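Local atomic coordinates of EmrA (Aquifex aeolicus, PDB entry 4TKO), a protein that is the periplasmic adaptor of a major facilitator superfamily multidrug efflux pump and probably helps to move foreign compounds out of the cell. Residues 290-295 and 322-327. Numbering follows the deposited sequence.
Sequences GVVEEI and IPVKIK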
ATOM      1  N   GLY A 290     -25.092  32.030 -36.595  1.00 42.81           N
ATOM      2  CA  GLY A 290     -24.605  32.651 -35.378  1.00 40.58           C
ATOM      3  C   GLY A 290     -24.878  34.128 -35.255  1.00 38.38           C
ATOM      4  O   GLY A 290     -25.557  34.728 -36.097  1.00 44.10           O
ATOM      5  N   VAL A 291     -24.336  34.706 -34.189  1.00 35.13           N
ATOM      6  CA  VAL A 291     -24.391  36.147 -33.964  1.00 51.63           C
ATOM      7  C   VAL A 291     -23.002  36.757 -33.868  1.00 49.23           C
ATOM      8  O   VAL A 291     -22.023  36.075 -33.559  1.00 47.74           O
ATOM      9  CB  VAL A 291     -25.130  36.514 -32.666  1.00 36.48           C
ATOM     10  CG1 VAL A 291     -26.623  36.477 -32.874  1.00 55.65           C
ATOM     11  CG2 VAL A 291     -24.673  35.597 -31.542  1.00 27.59           C
ATOM     12  N   VAL A 292     -22.942  38.061 -34.089  1.00 37.01           N
ATOM     13  CA  VAL A 292     -21.708  38.794 -33.990  1.00 36.80           C
ATOM     14  C   VAL A 292     -21.319  38.970 -32.532  1.00 45.49           C
ATOM     15  O   VAL A 292     -22.025  39.629 -31.772  1.00 52.96           O
ATOM     16  CB  VAL A 292     -21.839  40.136 -34.679  1.00 39.67           C
ATOM     17  CG1 VAL A 292     -20.483  40.805 -34.788  1.00 40.87           C
ATOM     18  CG2 VAL A 292     -22.441  39.915 -36.053  1.00 45.12           C
ATOM     19  N   GLU A 293     -20.196  38.368 -32.146  1.00 47.50           N
ATOM     20  CA  GLU A 293     -19.747  38.383 -30.758  1.00 42.65           C
ATOM     21  C   GLU A 293     -18.933  39.644 -30.468  1.00 53.36           C
ATOM     22  O   GLU A 293     -19.117  40.268 -29.424  1.00 60.10           O
ATOM     23  CB  GLU A 293     -18.932  37.118 -30.443  1.00 45.04           C
ATOM     24  CG  GLU A 293     -18.606  36.906 -28.960  1.00 58.44           C
ATOM     25  CD  GLU A 293     -18.070  35.508 -28.648  1.00 70.27           C
ATOM     26  OE1 GLU A 293     -17.785  34.733 -29.585  1.00 67.37           O
ATOM     27  OE2 GLU A 293     -17.936  35.179 -27.452  1.00 85.46           O
ATOM     28  N   GLU A 294     -18.046  40.027 -31.388  1.00 43.88           N
ATOM     29  CA  GLU A 294     -17.274  41.251 -31.200  1.00 49.73           C
ATOM     30  C   GLU A 294     -16.605  41.763 -32.475  1.00 40.76           C
ATOM     31  O   GLU A 294     -16.402  41.019 -33.431  1.00 43.18           O
ATOM     32  CB  GLU A 294     -16.218  41.054 -30.112  1.00 63.99           C
ATOM     33  CG  GLU A 294     -14.921  40.416 -30.577  1.00 64.43           C
ATOM     34  CD  GLU A 294     -13.847  40.468 -29.496  1.00 97.68           C
ATOM     35  OE1 GLU A 294     -13.056  39.503 -29.385  1.00108.01           O
ATOM     36  OE2 GLU A 294     -13.798  41.477 -28.755  1.00101.54           O
ATOM     37  N   ILE A 295     -16.294  43.056 -32.481  1.00 49.14           N
ATOM     38  CA  ILE A 295     -15.607  43.688 -33.606  1.00 57.21           C
ATOM     39  C   ILE A 295     -14.399  44.468 -33.133  1.00 63.96           C
ATOM     40  O   ILE A 295     -14.530  45.366 -32.300  1.00 66.28           O
ATOM     41  CB  ILE A 295     -16.497  44.661 -34.365  1.00 52.11           C
ATOM     42  CG1 ILE A 295     -17.868  44.043 -34.631  1.00 56.19           C
ATOM     43  CG2 ILE A 295     -15.806  45.077 -35.652  1.00 50.23           C
ATOM     44  CD1 ILE A 295     -18.786  44.956 -35.395  1.00 48.57           C
ATOM     45  N   ILE A 322     -11.549  44.495 -41.585  1.00 56.02           N
ATOM     46  CA  ILE A 322     -11.739  44.492 -40.138  1.00 49.83           C
ATOM     47  C   ILE A 322     -12.190  43.118 -39.622  1.00 59.99           C
ATOM     48  O   ILE A 322     -13.205  42.577 -40.064  1.00 49.10           O
ATOM     49  CB  ILE A 322     -12.758  45.566 -39.723  1.00 40.95           C
ATOM     50  CG1 ILE A 322     -12.108  46.946 -39.798  1.00 60.93           C
ATOM     51  CG2 ILE A 322     -13.269  45.330 -38.305  1.00 48.95           C
ATOM     52  CD1 ILE A 322     -12.532  47.879 -38.671  1.00 69.74           C
ATOM     53  N   PRO A 323     -11.434  42.547 -38.673  1.00 62.29           N
ATOM     54  CA  PRO A 323     -11.775  41.246 -38.092  1.00 60.72           C
ATOM     55  C   PRO A 323     -13.066  41.300 -37.280  1.00 44.51           C
ATOM     56  O   PRO A 323     -13.214  42.108 -36.347  1.00 44.92           O
ATOM     57  CB  PRO A 323     -10.578  40.934 -37.182  1.00 46.72           C
ATOM     58  CG  PRO A 323      -9.530  41.854 -37.583  1.00 47.72           C
ATOM     59  CD  PRO A 323     -10.203  43.084 -38.088  1.00 60.89           C
ATOM     60  N   VAL A 324     -13.997  40.429 -37.644  1.00 44.80           N
ATOM     61  CA  VAL A 324     -15.241  40.303 -36.902  1.00 47.73           C
ATOM     62  C   VAL A 324     -15.384  38.867 -36.446  1.00 41.33           C
ATOM     63  O   VAL A 324     -15.209  37.927 -37.230  1.00 34.00           O
ATOM     64  CB  VAL A 324     -16.473  40.710 -37.738  1.00 38.99           C
ATOM     65  CG1 VAL A 324     -17.717  40.706 -36.863  1.00 39.27           C
ATOM     66  CG2 VAL A 324     -16.270  42.083 -38.339  1.00 46.37           C
ATOM     67  N   LYS A 325     -15.682  38.716 -35.161  1.00 34.15           N
ATOM     68  CA  LYS A 325     -15.797  37.411 -34.537  1.00 40.38           C
ATOM     69  C   LYS A 325     -17.253  36.981 -34.480  1.00 46.51           C
ATOM     70  O   LYS A 325     -18.120  37.730 -34.020  1.00 46.80           O
ATOM     71  CB  LYS A 325     -15.195  37.437 -33.125  1.00 44.76           C
ATOM     72  CG  LYS A 325     -14.927  36.066 -32.547  1.00 49.77           C
ATOM     73  CD  LYS A 325     -14.599  36.127 -31.067  1.00 74.27           C
ATOM     74  CE  LYS A 325     -14.624  34.739 -30.419  1.00 50.09           C
ATOM     75  NZ  LYS A 325     -14.493  34.815 -28.933  1.00 66.03           N
ATOM     76  N   ILE A 326     -17.519  35.765 -34.941  1.00 36.68           N
ATOM     77  CA  ILE A 326     -18.871  35.229 -34.929  1.00 35.09           C
ATOM     78  C   ILE A 326     -19.031  33.992 -34.035  1.00 32.38           C
ATOM     79  O   ILE A 326     -18.353  32.976 -34.242  1.00 37.43           O
ATOM     80  CB  ILE A 326     -19.283  34.875 -36.347  1.00 39.31           C
ATOM     81  CG1 ILE A 326     -19.342  36.147 -37.187  1.00 27.79           C
ATOM     82  CG2 ILE A 326     -20.606  34.100 -36.350  1.00 32.19           C
ATOM     83  CD1 ILE A 326     -19.269  35.869 -38.651  1.00 33.00           C
ATOM     84  N   LYS A 327     -19.918  34.081 -33.047  1.00 36.13           N
ATOM     85  CA  LYS A 327     -20.277  32.925 -32.212  1.00 43.66           C
ATOM     86  C   LYS A 327     -21.311  32.036 -32.895  1.00 46.51           C
ATOM     87  O   LYS A 327     -22.320  32.528 -33.419  1.00 46.87           O
ATOM     88  CB  LYS A 327     -20.819  33.367 -30.855  1.00 44.90           C
ATOM     89  CG  LYS A 327     -21.551  32.254 -30.120  1.00 44.02           C
ATOM     90  CD  LYS A 327     -21.573  32.432 -28.600  1.00 51.51           C
ATOM     91  CE  LYS A 327     -22.690  33.350 -28.126  1.00 70.98           C
ATOM     92  NZ  LYS A 327     -22.886  33.265 -26.640  1.00 96.04           N
TER
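Glu293 and Lys325 meet across two antiparallel strands, 290-295 and 322-327, and illustrate how a beta bulge redirects a side chain. The pair lie alongside each other and point the same way. With CG anti to the backbone N (chi1 -164°), the extended chain of Lys325 runs beside Glu293 and brings CE and NZ to its OE1. Glu293 OE1 forms a salt bridge of 3.4 Å to Lys325 NZ. Asp18 is the main partner of this ammonium, which also makes a cation-pi contact with Tyr257; Glu293 is an additional carboxylate that probably helps balance the positive charge. Glu294 leans over the root of the same lysine, its CG 3.9 Å from Lys325 CB, and the two chains cross obliquely.

The backbone explains this convergence. Lys325 O receives Glu293 N at 2.9 Å. Glu294 N reaches the same oxygen more weakly, at 3.5 Å. Lys325 N returns a nearly straight bond of 3.0 Å to Glu294 O. Beyond the bulge, Val291 and Lys327 form a hydrogen-bonded pair.

Val292, Ile295, Val324 and Ile326 share the other face, with Ile322 beside them. Val292 CG1 meets Val324 CG1 at 3.5 Å, and Ile295 runs alongside Val324. The side chains of Ile295 and Ile322 cross at about a right angle, CG2 of Ile295 lying 3.7 Å from CG2 of Ile322. Val292, Val324 and Ile326 are buried, Val292 resting on Ile346 and Ile326 on Val344 of strand 342-347. Two N-H groups converging on Lys325 O, with Glu293 near-helical (phi/psi -86°/-43°) and Glu294 extended, mark a classic bulge, here in the AaeA-like beta-barrel of a membrane fusion protein.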